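PDB 6NKL: ribonuclease VapC from Haemophilus influenzae, which probably acts as the magnesium-dependent ribonuclease toxin of a toxin-antitoxin system, a member of the PIN-domain family. Local coordinates for residues Ile10-Lys15 and Ile114-Lys119; Val35-Thr40 and Ala103-Ser108; Ile39-Leu44 and Val68-Pro73; Phe49-Gln52 and Gln56-Arg59. All coordinates share one frame; numbering follows the deposited sequence.

Contact 1 of 4, residues Ile10-Lys15 and Ile114-Lys119; sequences IIYLMK and ITHNVK
Tyr12 and His116 lay their aromatic rings against each other where the helix 7-15 passes the stretch that follows strand 112-115. The rings meet at a slant, with planes inclined at 35° and centroids 4.4 Å apart. Over the centre of the imidazole sits Tyr12 CD1, 3.6 Å above its plane. The nearest pair is Tyr12 CD1 and His116 NE2 at 3.6 Å, with Tyr12 CE1 to His116 CE1 at 3.7 Å. The CD1-CE1 side of the phenol ring makes the approach. Both side chains carry CG opposite the backbone N (chi1 -176° in Tyr12, 168° in His116). This extends each ring into the gap between the segments, and the two side chains cross at about a right angle. Asn117 CB lies over the opposite face of the imidazole, toward the rim. His116 ND1 is hydrogen-bonded to Thr133 OG1, which limits rotation of the ring about its CB-CG bond. Tyr12 also touches Thr133 and Pro18. The contact lies near the predicted magnesium site of this PIN domain: the His116 side chain is about 6 Å from that of Asp6, and neighbouring Thr115 OG1 is hydrogen-bonded to Asp6 OD2. Between the rings the contact is van der Waals and aromatic packing, while the Thr133 bond to ND1 fixes how the imidazole is turned.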
loop_
_atom_site.group_PDB
_atom_site.type_symbol
_atom_site.label_atom_id
_atom_site.label_comp_id
_atom_site.label_asym_id
_atom_site.label_seq_id
_atom_site.Cartn_x
_atom_site.Cartn_y
_atom_site.Cartn_z
ATOM N N ILE B 10 -12.139 9.658 9.237
ATOM C CA ILE B 10 -12.425 8.788 10.375
ATOM C C ILE B 10 -11.903 9.391 11.678
ATOM O O ILE B 10 -12.570 9.328 12.714
ATOM C CB ILE B 10 -11.827 7.404 10.124
ATOM C CG1 ILE B 10 -12.569 6.786 8.937
ATOM C CG2 ILE B 10 -11.879 6.562 11.390
ATOM C CD1 ILE B 10 -12.191 5.394 8.646
ATOM N N ILE B 11 -10.683 9.909 11.661
ATOM C CA ILE B 11 -10.136 10.616 12.815
ATOM C C ILE B 11 -11.040 11.783 13.188
ATOM O O ILE B 11 -11.409 11.970 14.352
ATOM C CB ILE B 11 -8.717 11.109 12.494
ATOM C CG1 ILE B 11 -7.735 9.952 12.442
ATOM C CG2 ILE B 11 -8.264 12.148 13.495
ATOM C CD1 ILE B 11 -6.530 10.288 11.621
ATOM N N TYR B 12 -11.398 12.594 12.199
ATOM C CA TYR B 12 -12.310 13.706 12.446
ATOM C C TYR B 12 -13.574 13.237 13.144
ATOM O O TYR B 12 -14.055 13.878 14.081
ATOM C CB TYR B 12 -12.672 14.376 11.129
ATOM C CG TYR B 12 -13.531 15.606 11.294
ATOM C CD1 TYR B 12 -12.963 16.840 11.576
ATOM C CD2 TYR B 12 -14.898 15.537 11.164
ATOM C CE1 TYR B 12 -13.725 17.954 11.703
ATOM C CE2 TYR B 12 -15.669 16.654 11.288
ATOM C CZ TYR B 12 -15.083 17.863 11.561
ATOM O OH TYR B 12 -15.863 18.991 11.689
ATOM N N LEU B 13 -14.123 12.116 12.707
ATOM C CA LEU B 13 -15.392 11.657 13.253
ATOM C C LEU B 13 -15.239 11.093 14.653
ATOM O O LEU B 13 -16.217 11.040 15.393
ATOM C CB LEU B 13 -16.012 10.615 12.315
ATOM C CG LEU B 13 -16.619 11.268 11.091
ATOM C CD1 LEU B 13 -16.984 10.212 10.119
ATOM C CD2 LEU B 13 -17.824 12.078 11.511
ATOM N N MET B 14 -14.035 10.677 15.034
ATOM C CA MET B 14 -13.822 10.261 16.409
ATOM C C MET B 14 -13.808 11.454 17.345
ATOM O O MET B 14 -14.108 11.297 18.526
ATOM C CB MET B 14 -12.498 9.516 16.549
ATOM C CG MET B 14 -12.441 8.228 15.790
ATOM S SD MET B 14 -10.795 7.494 15.768
ATOM C CE MET B 14 -11.213 6.020 14.798
ATOM N N LYS B 15 -13.414 12.630 16.840
ATOM C CA LYS B 15 -13.291 13.851 17.627
ATOM C C LYS B 15 -14.499 14.787 17.513
ATOM O O LYS B 15 -14.551 15.775 18.249
ATOM C CB LYS B 15 -12.057 14.676 17.197
ATOM C CG LYS B 15 -10.725 13.972 17.015
ATOM C CD LYS B 15 -9.582 15.006 16.841
ATOM C CE LYS B 15 -8.405 14.461 16.018
ATOM N NZ LYS B 15 -7.016 14.849 16.469
ATOM N N ILE B 114 -13.922 10.040 0.401
ATOM C CA ILE B 114 -14.403 10.999 1.391
ATOM C C ILE B 114 -13.263 11.360 2.330
ATOM O O ILE B 114 -12.674 10.481 2.967
ATOM C CB ILE B 114 -15.572 10.436 2.210
ATOM C CG1 ILE B 114 -16.724 9.968 1.328
ATOM C CG2 ILE B 114 -16.084 11.518 3.143
ATOM C CD1 ILE B 114 -17.127 10.955 0.276
ATOM N N THR B 115 -12.992 12.654 2.470
ATOM C CA THR B 115 -11.800 13.094 3.163
ATOM C C THR B 115 -12.142 14.280 4.072
ATOM O O THR B 115 -13.290 14.729 4.153
ATOM C CB THR B 115 -10.711 13.431 2.141
ATOM O OG1 THR B 115 -9.507 13.781 2.816
ATOM C CG2 THR B 115 -11.149 14.571 1.328
ATOM N N HIS B 116 -11.139 14.734 4.815
ATOM C CA HIS B 116 -11.206 15.968 5.592
ATOM C C HIS B 116 -9.854 16.633 5.452
ATOM O O HIS B 116 -8.835 16.045 5.836
ATOM C CB HIS B 116 -11.500 15.716 7.070
ATOM C CG HIS B 116 -11.305 16.926 7.941
ATOM N ND1 HIS B 116 -12.149 18.018 7.901
ATOM C CD2 HIS B 116 -10.356 17.221 8.861
ATOM C CE1 HIS B 116 -11.737 18.926 8.768
ATOM N NE2 HIS B 116 -10.657 18.463 9.371
ATOM N N ASN B 117 -9.840 17.814 4.860
ATOM C CA ASN B 117 -8.662 18.668 4.884
ATOM C C ASN B 117 -7.441 17.989 4.249
ATOM O O ASN B 117 -6.341 17.970 4.807
ATOM C CB ASN B 117 -8.383 19.095 6.325
ATOM C CG ASN B 117 -7.598 20.381 6.414
ATOM O OD1 ASN B 117 -7.420 21.093 5.416
ATOM N ND2 ASN B 117 -7.121 20.692 7.619
ATOM N N VAL B 118 -7.638 17.432 3.057
ATOM C CA VAL B 118 -6.530 16.965 2.229
ATOM C C VAL B 118 -6.708 17.579 0.847
ATOM O O VAL B 118 -7.087 16.898 -0.108
ATOM C CB VAL B 118 -6.476 15.426 2.163
ATOM C CG1 VAL B 118 -5.399 14.977 1.253
ATOM C CG2 VAL B 118 -6.239 14.839 3.557
ATOM N N LYS B 119 -6.463 18.879 0.731
ATOM C CA LYS B 119 -6.612 19.542 -0.558
ATOM C C LYS B 119 -5.623 19.009 -1.593
ATOM O O LYS B 119 -5.883 19.121 -2.798
ATOM C CB LYS B 119 -6.451 21.061 -0.366
ATOM C CG LYS B 119 -7.771 21.834 -0.289
#

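Contact 2 of 4, residues Val35-Thr40 and Ala103-Ser108; sequences VMSFIT and ACHALS
Ser37 and His105 join strand 33-37 to helix 97-109 inside the PIN-domain core, where a helix packs on the central parallel sheet. Ser37 OG and His105 ND1 are hydrogen-bonded at 2.8 Å, and either could be the donor. The serine oxygen meets the imidazole at its edge, in the ring plane. Phe38 adds the second contact. Its CD1 lies 3.8 Å from His105 CE1, which comes to the edge of the phenyl ring in its plane. The two rings are oblique, with planes at 59° and centroids 5.8 Å apart.

The next shell fixes these groups. Ser37 is the N-cap of helix 38-49, and its OG also accepts from Ile39 N at 3.1 Å, with an N-H...O angle of 158°. One buried oxygen thus serves both the helix start and the histidine. The first torsion of Phe38 sets CG between the backbone N and the carbonyl carbon, and Ile39 CG1 covers one face of the ring. Met4 of strand 2-5 touches both Ser37 and His105, and Ile77 of helix 75-89 packs on the histidine. Trp101 of the second subunit meets the Phe38 ring edge-to-face, so Phe38 also takes part in the contact between subunits. At the backbone of the histidine, Ser108 OG donates to His105 O at 2.6 Å, with the donor tilted 15° from the carbonyl plane.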
loop_
_atom_site.group_PDB
_atom_site.type_symbol
_atom_site.label_atom_id
_atom_site.label_comp_id
_atom_site.label_asym_id
_atom_site.label_seq_id
_atom_site.Cartn_x
_atom_site.Cartn_y
_atom_site.Cartn_z
ATOM N N VAL B 35 -17.103 2.144 2.715
ATOM C CA VAL B 35 -15.977 1.238 2.878
ATOM C C VAL B 35 -14.773 2.058 3.305
ATOM O O VAL B 35 -14.780 3.288 3.238
ATOM C CB VAL B 35 -15.623 0.478 1.573
ATOM C CG1 VAL B 35 -16.749 -0.437 1.207
ATOM C CG2 VAL B 35 -15.285 1.476 0.467
ATOM N N MET B 36 -13.697 1.343 3.642
ATOM C CA MET B 36 -12.404 1.943 3.915
ATOM C C MET B 36 -11.353 1.099 3.234
ATOM O O MET B 36 -11.554 -0.092 3.012
ATOM C CB MET B 36 -12.108 2.036 5.423
ATOM C CG MET B 36 -11.829 0.739 6.084
ATOM S SD MET B 36 -11.370 0.975 7.810
ATOM C CE MET B 36 -12.927 1.398 8.520
ATOM N N SER B 37 -10.247 1.732 2.870
ATOM C CA SER B 37 -9.132 0.988 2.304
ATOM C C SER B 37 -8.437 0.197 3.410
ATOM O O SER B 37 -8.472 0.567 4.597
ATOM C CB SER B 37 -8.161 1.944 1.593
ATOM O OG SER B 37 -6.930 1.324 1.241
ATOM N N PHE B 38 -7.842 -0.934 3.013
ATOM C CA PHE B 38 -6.943 -1.679 3.897
ATOM C C PHE B 38 -5.851 -0.798 4.481
ATOM O O PHE B 38 -5.370 -1.062 5.586
ATOM C CB PHE B 38 -6.297 -2.850 3.155
ATOM C CG PHE B 38 -5.191 -2.444 2.226
ATOM C CD1 PHE B 38 -5.475 -1.906 0.985
ATOM C CD2 PHE B 38 -3.868 -2.621 2.593
ATOM C CE1 PHE B 38 -4.465 -1.517 0.131
ATOM C CE2 PHE B 38 -2.853 -2.253 1.738
ATOM C CZ PHE B 38 -3.143 -1.697 0.512
ATOM N N ILE B 39 -5.436 0.244 3.754
ATOM C CA ILE B 39 -4.460 1.183 4.289
ATOM C C ILE B 39 -4.971 1.757 5.587
ATOM O O ILE B 39 -4.286 1.734 6.615
ATOM C CB ILE B 39 -4.174 2.314 3.283
ATOM C CG1 ILE B 39 -3.576 1.726 1.994
ATOM C CG2 ILE B 39 -3.304 3.371 3.938
ATOM C CD1 ILE B 39 -2.119 1.283 2.095
ATOM N N THR B 40 -6.191 2.282 5.544
ATOM C CA THR B 40 -6.778 2.947 6.694
ATOM C C THR B 40 -6.972 1.955 7.833
ATOM O O THR B 40 -6.731 2.273 9.002
ATOM C CB THR B 40 -8.109 3.607 6.287
ATOM O OG1 THR B 40 -7.874 4.671 5.339
ATOM C CG2 THR B 40 -8.851 4.187 7.522
ATOM N N ALA B 103 -5.924 7.000 -2.256
ATOM C CA ALA B 103 -6.474 7.615 -3.463
ATOM C C ALA B 103 -6.500 6.621 -4.617
ATOM O O ALA B 103 -7.505 6.495 -5.332
ATOM C CB ALA B 103 -5.663 8.862 -3.833
ATOM N N CYS B 104 -5.395 5.898 -4.815
ATOM C CA CYS B 104 -5.341 4.944 -5.912
ATOM C C CYS B 104 -6.309 3.795 -5.679
ATOM O O CYS B 104 -6.853 3.242 -6.639
ATOM C CB CYS B 104 -3.911 4.417 -6.083
ATOM S SG CYS B 104 -2.804 5.731 -6.628
ATOM N N HIS B 105 -6.514 3.398 -4.420
ATOM C CA HIS B 105 -7.552 2.412 -4.139
ATOM C C HIS B 105 -8.912 2.899 -4.624
ATOM O O HIS B 105 -9.624 2.187 -5.345
ATOM C CB HIS B 105 -7.606 2.113 -2.669
ATOM C CG HIS B 105 -8.152 0.760 -2.357
ATOM N ND1 HIS B 105 -7.950 0.142 -1.138
ATOM C CD2 HIS B 105 -8.899 -0.095 -3.096
ATOM C CE1 HIS B 105 -8.519 -1.053 -1.159
ATOM N NE2 HIS B 105 -9.119 -1.212 -2.323
ATOM N N ALA B 106 -9.286 4.118 -4.245
ATOM C CA ALA B 106 -10.535 4.680 -4.748
ATOM C C ALA B 106 -10.555 4.708 -6.279
ATOM O O ALA B 106 -11.553 4.327 -6.893
ATOM C CB ALA B 106 -10.744 6.085 -4.185
ATOM N N LEU B 107 -9.456 5.131 -6.917
ATOM C CA LEU B 107 -9.414 5.100 -8.384
ATOM C C LEU B 107 -9.682 3.698 -8.910
ATOM O O LEU B 107 -10.425 3.514 -9.874
ATOM C CB LEU B 107 -8.061 5.583 -8.900
ATOM C CG LEU B 107 -7.796 7.077 -8.801
ATOM C CD1 LEU B 107 -6.376 7.293 -9.189
ATOM C CD2 LEU B 107 -8.729 7.860 -9.742
ATOM N N SER B 108 -9.102 2.692 -8.273
ATOM C CA SER B 108 -9.215 1.336 -8.776
ATOM C C SER B 108 -10.625 0.796 -8.649
ATOM O O SER B 108 -10.963 -0.178 -9.319
ATOM C CB SER B 108 -8.270 0.394 -8.017
ATOM O OG SER B 108 -8.763 0.184 -6.697
#

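Contact 3 of 4, residues Ile39-Leu44 and Val68-Pro73; sequences ITYAEL and VNVLYP
Tyr41 meets Val70 because its CG points away from the backbone N (chi1 177°), which sends the ring off helix 38-49 toward strand 69-71. In Val70 a chi1 of -177° places CG1 beside the carbonyl carbon and CG2 beside the backbone N. Both methyl groups then reach the tyrosine, but they do different work. CG2 lies over one face of the ring, offset toward the rim. It makes a CH-pi contact, 4.0 Å from Val70 CG2 to the Tyr41 ring centroid and 26° off the ring normal. The closest carbon pair is Tyr41 CG and Val70 CG2 at 3.7 Å. CG1 touches the stem of the side chain, with Val70 CG1 to Tyr41 CB at 3.9 Å.

Tyr72 arrives from farther along the chain. Its hydroxyl comes obliquely to the Tyr41 ring, with Tyr72 OH 3.6 Å from both Tyr41 CD2 and Tyr41 CE2. This is a van der Waals approach to ring carbons.

Neighbouring elements flank the group. Ile61 and Thr65 of helix 54-67 touch Tyr41, and Phe38 packs on both Val70 and Tyr72. In the second subunit, Cys78 packs on Tyr41 and Glu75 on Tyr72, so these aromatic side chains belong to the subunit interface. Strand 69-71 is an outermost strand of the chain's parallel sheet, next to strand 33-37. The contact thus seats helix 38-49 against that edge, as in the alternating helix-and-strand layout of the PIN-domain fold.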
loop_
_atom_site.group_PDB
_atom_site.type_symbol
_atom_site.label_atom_id
_atom_site.label_comp_id
_atom_site.label_asym_id
_atom_site.label_seq_id
_atom_site.Cartn_x
_atom_site.Cartn_y
_atom_site.Cartn_z
ATOM N N ILE B 39 -5.436 0.244 3.754
ATOM C CA ILE B 39 -4.460 1.183 4.289
ATOM C C ILE B 39 -4.971 1.757 5.587
ATOM O O ILE B 39 -4.286 1.734 6.615
ATOM C CB ILE B 39 -4.174 2.314 3.283
ATOM C CG1 ILE B 39 -3.576 1.726 1.994
ATOM C CG2 ILE B 39 -3.304 3.371 3.938
ATOM C CD1 ILE B 39 -2.119 1.283 2.095
ATOM N N THR B 40 -6.191 2.282 5.544
ATOM C CA THR B 40 -6.778 2.947 6.694
ATOM C C THR B 40 -6.972 1.955 7.833
ATOM O O THR B 40 -6.731 2.273 9.002
ATOM C CB THR B 40 -8.109 3.607 6.287
ATOM O OG1 THR B 40 -7.874 4.671 5.339
ATOM C CG2 THR B 40 -8.851 4.187 7.522
ATOM N N TYR B 41 -7.378 0.733 7.507
ATOM C CA TYR B 41 -7.564 -0.276 8.543
ATOM C C TYR B 41 -6.239 -0.571 9.240
ATOM O O TYR B 41 -6.185 -0.752 10.456
ATOM C CB TYR B 41 -8.159 -1.527 7.894
ATOM C CG TYR B 41 -8.380 -2.729 8.772
ATOM C CD1 TYR B 41 -9.135 -2.633 9.916
ATOM C CD2 TYR B 41 -7.885 -3.993 8.405
ATOM C CE1 TYR B 41 -9.389 -3.724 10.696
ATOM C CE2 TYR B 41 -8.108 -5.103 9.198
ATOM C CZ TYR B 41 -8.887 -4.958 10.344
ATOM O OH TYR B 41 -9.159 -6.022 11.163
ATOM N N ALA B 42 -5.159 -0.609 8.482
ATOM C CA ALA B 42 -3.845 -0.821 9.077
ATOM C C ALA B 42 -3.487 0.335 10.010
ATOM O O ALA B 42 -2.922 0.121 11.089
ATOM C CB ALA B 42 -2.806 -1.009 7.958
ATOM N N GLU B 43 -3.820 1.569 9.629
ATOM C CA GLU B 43 -3.558 2.698 10.527
ATOM C C GLU B 43 -4.408 2.591 11.788
ATOM O O GLU B 43 -3.930 2.869 12.901
ATOM C CB GLU B 43 -3.808 4.037 9.813
ATOM C CG GLU B 43 -2.826 4.309 8.647
ATOM C CD GLU B 43 -2.976 5.699 8.049
ATOM O OE1 GLU B 43 -3.652 5.833 7.004
ATOM O OE2 GLU B 43 -2.453 6.657 8.656
ATOM N N LEU B 44 -5.655 2.146 11.646
ATOM C CA LEU B 44 -6.462 1.880 12.830
ATOM C C LEU B 44 -5.786 0.859 13.742
ATOM O O LEU B 44 -5.688 1.073 14.956
ATOM C CB LEU B 44 -7.852 1.413 12.426
ATOM C CG LEU B 44 -8.722 2.482 11.746
ATOM C CD1 LEU B 44 -10.086 1.911 11.424
ATOM C CD2 LEU B 44 -8.842 3.701 12.615
ATOM N N VAL B 68 -18.401 -0.240 8.001
ATOM C CA VAL B 68 -17.523 0.333 6.987
ATOM C C VAL B 68 -16.499 -0.748 6.636
ATOM O O VAL B 68 -15.447 -0.846 7.267
ATOM C CB VAL B 68 -16.899 1.628 7.492
ATOM C CG1 VAL B 68 -16.079 2.297 6.420
ATOM C CG2 VAL B 68 -18.013 2.567 7.979
ATOM N N ASN B 69 -16.840 -1.596 5.648
ATOM C CA ASN B 69 -16.041 -2.765 5.344
ATOM C C ASN B 69 -14.692 -2.362 4.766
ATOM O O ASN B 69 -14.575 -1.395 4.011
ATOM C CB ASN B 69 -16.722 -3.670 4.330
ATOM C CG ASN B 69 -18.029 -4.256 4.812
ATOM O OD1 ASN B 69 -18.827 -4.688 3.985
ATOM N ND2 ASN B 69 -18.233 -4.343 6.130
ATOM N N VAL B 70 -13.687 -3.153 5.098
ATOM C CA VAL B 70 -12.354 -3.006 4.540
ATOM C C VAL B 70 -12.271 -3.708 3.206
ATOM O O VAL B 70 -12.611 -4.890 3.105
ATOM C CB VAL B 70 -11.309 -3.589 5.492
ATOM C CG1 VAL B 70 -9.933 -3.361 4.911
ATOM C CG2 VAL B 70 -11.500 -2.988 6.850
ATOM N N LEU B 71 -11.685 -3.030 2.223
ATOM C CA LEU B 71 -11.441 -3.599 0.906
ATOM C C LEU B 71 -9.943 -3.791 0.664
ATOM O O LEU B 71 -9.103 -3.001 1.129
ATOM C CB LEU B 71 -12.037 -2.700 -0.180
ATOM C CG LEU B 71 -13.542 -2.467 -0.188
ATOM C CD1 LEU B 71 -13.930 -1.715 -1.435
ATOM C CD2 LEU B 71 -14.306 -3.761 -0.123
ATOM N N TYR B 72 -9.620 -4.837 -0.093
ATOM C CA TYR B 72 -8.238 -5.240 -0.317
ATOM C C TYR B 72 -7.886 -5.127 -1.789
ATOM O O TYR B 72 -8.768 -5.179 -2.647
ATOM C CB TYR B 72 -8.019 -6.664 0.200
ATOM C CG TYR B 72 -8.163 -6.648 1.695
ATOM C CD1 TYR B 72 -7.068 -6.434 2.502
ATOM C CD2 TYR B 72 -9.431 -6.738 2.300
ATOM C CE1 TYR B 72 -7.197 -6.353 3.889
ATOM C CE2 TYR B 72 -9.576 -6.685 3.682
ATOM C CZ TYR B 72 -8.454 -6.490 4.475
ATOM O OH TYR B 72 -8.593 -6.428 5.838
ATOM N N PRO B 73 -6.619 -4.911 -2.110
ATOM C CA PRO B 73 -6.283 -4.457 -3.458
ATOM C C PRO B 73 -6.346 -5.576 -4.471
ATOM O O PRO B 73 -6.319 -6.758 -4.135
ATOM C CB PRO B 73 -4.852 -3.956 -3.308
ATOM C CG PRO B 73 -4.295 -4.756 -2.219
ATOM C CD PRO B 73 -5.424 -4.952 -1.239
#

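Contact 4 of 4, residues Phe49-Gln52 and Gln56-Arg59; sequences FGSQ and QSIR
Ser51 and Ser57 bring their hydroxyl oxygens close together across the turn between two helices. The polar contact is short: Ser51 OG and Ser57 OG are 2.8 Å apart. Each hydroxyl also has a backbone partner nearby: Ser51 OG is hydrogen-bonded to Ala48 O, near the end of helix 38-49, and Ser57 OG to Asn53 O, just before helix 54-67, to which Ser51 OG makes a further weak bond. The two side-chain oxygens therefore sit among backbone carbonyls of the turn. Their first torsions differ. In Ser51, chi1 of 75° places OG between the backbone N and the carbonyl carbon. In Ser57, chi1 of -61° places it opposite the carbonyl carbon, beside the backbone N.

The loop joins two successive helices of the PIN domain: helix 38-49 ends, Gly50 leaves helical geometry, and helix 54-67 begins a few residues later. It lies away from the predicted metal site.

Van der Waals approaches accompany the polar one. Ser51 CB lies 3.4 Å from Ser57 OG, and Ser57 CB lies 3.6 Å from Ser51 OG. Ala48 packs against Ser57 and Ile58. The chain of another protein reaches this corner too, packing a polar side chain on Ser51 and an aromatic one on Ser57, and a polar side chain there is hydrogen-bonded to Gln52 N.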
loop_
_atom_site.group_PDB
_atom_site.type_symbol
_atom_site.label_atom_id
_atom_site.label_comp_id
_atom_site.label_asym_id
_atom_site.label_seq_id
_atom_site.Cartn_x
_atom_site.Cartn_y
_atom_site.Cartn_z
ATOM N N PHE B 49 -2.475 -0.524 18.917
ATOM C CA PHE B 49 -1.213 -0.877 19.571
ATOM C C PHE B 49 -0.599 0.296 20.300
ATOM O O PHE B 49 0.127 0.093 21.274
ATOM C CB PHE B 49 -0.174 -1.387 18.571
ATOM C CG PHE B 49 -0.363 -2.802 18.199
ATOM C CD1 PHE B 49 0.180 -3.800 18.966
ATOM C CD2 PHE B 49 -1.090 -3.141 17.085
ATOM C CE1 PHE B 49 -0.010 -5.115 18.637
ATOM C CE2 PHE B 49 -1.278 -4.458 16.746
ATOM C CZ PHE B 49 -0.732 -5.444 17.525
ATOM N N GLY B 50 -0.806 1.509 19.808
ATOM C CA GLY B 50 -0.330 2.677 20.512
ATOM C C GLY B 50 -1.284 3.237 21.554
ATOM O O GLY B 50 -1.029 4.326 22.077
ATOM N N SER B 51 -2.378 2.542 21.859
ATOM C CA SER B 51 -3.397 3.038 22.770
ATOM C C SER B 51 -3.296 2.396 24.161
ATOM O O SER B 51 -2.726 1.319 24.336
ATOM C CB SER B 51 -4.789 2.768 22.189
ATOM O OG SER B 51 -5.122 1.403 22.315
ATOM N N GLN B 52 -3.923 3.056 25.145
ATOM C CA GLN B 52 -3.864 2.573 26.523
ATOM C C GLN B 52 -4.525 1.212 26.651
ATOM O O GLN B 52 -3.982 0.306 27.292
ATOM C CB GLN B 52 -4.536 3.570 27.469
ATOM N N GLN B 56 -9.908 -2.723 24.072
ATOM C CA GLN B 56 -11.049 -1.871 23.775
ATOM C C GLN B 56 -10.896 -1.253 22.389
ATOM O O GLN B 56 -11.845 -1.243 21.602
ATOM C CB GLN B 56 -11.228 -0.799 24.863
ATOM N N SER B 57 -9.703 -0.770 22.054
ATOM C CA SER B 57 -9.492 -0.197 20.731
ATOM C C SER B 57 -9.836 -1.189 19.625
ATOM O O SER B 57 -10.524 -0.845 18.661
ATOM C CB SER B 57 -8.055 0.274 20.612
ATOM O OG SER B 57 -7.812 1.256 21.589
ATOM N N ILE B 58 -9.389 -2.433 19.762
ATOM C CA ILE B 58 -9.690 -3.458 18.766
ATOM C C ILE B 58 -11.190 -3.726 18.708
ATOM O O ILE B 58 -11.751 -4.033 17.646
ATOM C CB ILE B 58 -8.901 -4.739 19.092
ATOM C CG1 ILE B 58 -7.423 -4.548 18.817
ATOM C CG2 ILE B 58 -9.429 -5.923 18.309
ATOM C CD1 ILE B 58 -7.069 -4.498 17.350
ATOM N N ARG B 59 -11.863 -3.655 19.849
ATOM C CA ARG B 59 -13.305 -3.873 19.843
ATOM C C ARG B 59 -14.005 -2.762 19.068
ATOM O O ARG B 59 -14.889 -3.020 18.247
ATOM C CB ARG B 59 -13.845 -3.954 21.279
#

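All four contacts lie within one PIN domain, and contacts 1, 2 and 3 reach the same parallel sheet. Contacts 2 and 3 are closest, with centres about 7 Å apart. They share Ile39 and Thr40 of helix 38-49, and their strands 33-37 and 69-71 are neighbours. The centre of contact 1 lies about 15 Å from the centre of each, yet Ile10 packs on Thr40. Contact 4 is farther out, its centre about 16 Å from that of contact 3 and about 23 Å from that of contact 2. Along the chain, contact 1 closes the longest loop and the other three are nested inside it. Contacts 2, 3 and 4 each touch the second subunit; the chain of another protein reaches contacts 1, 3 and 4.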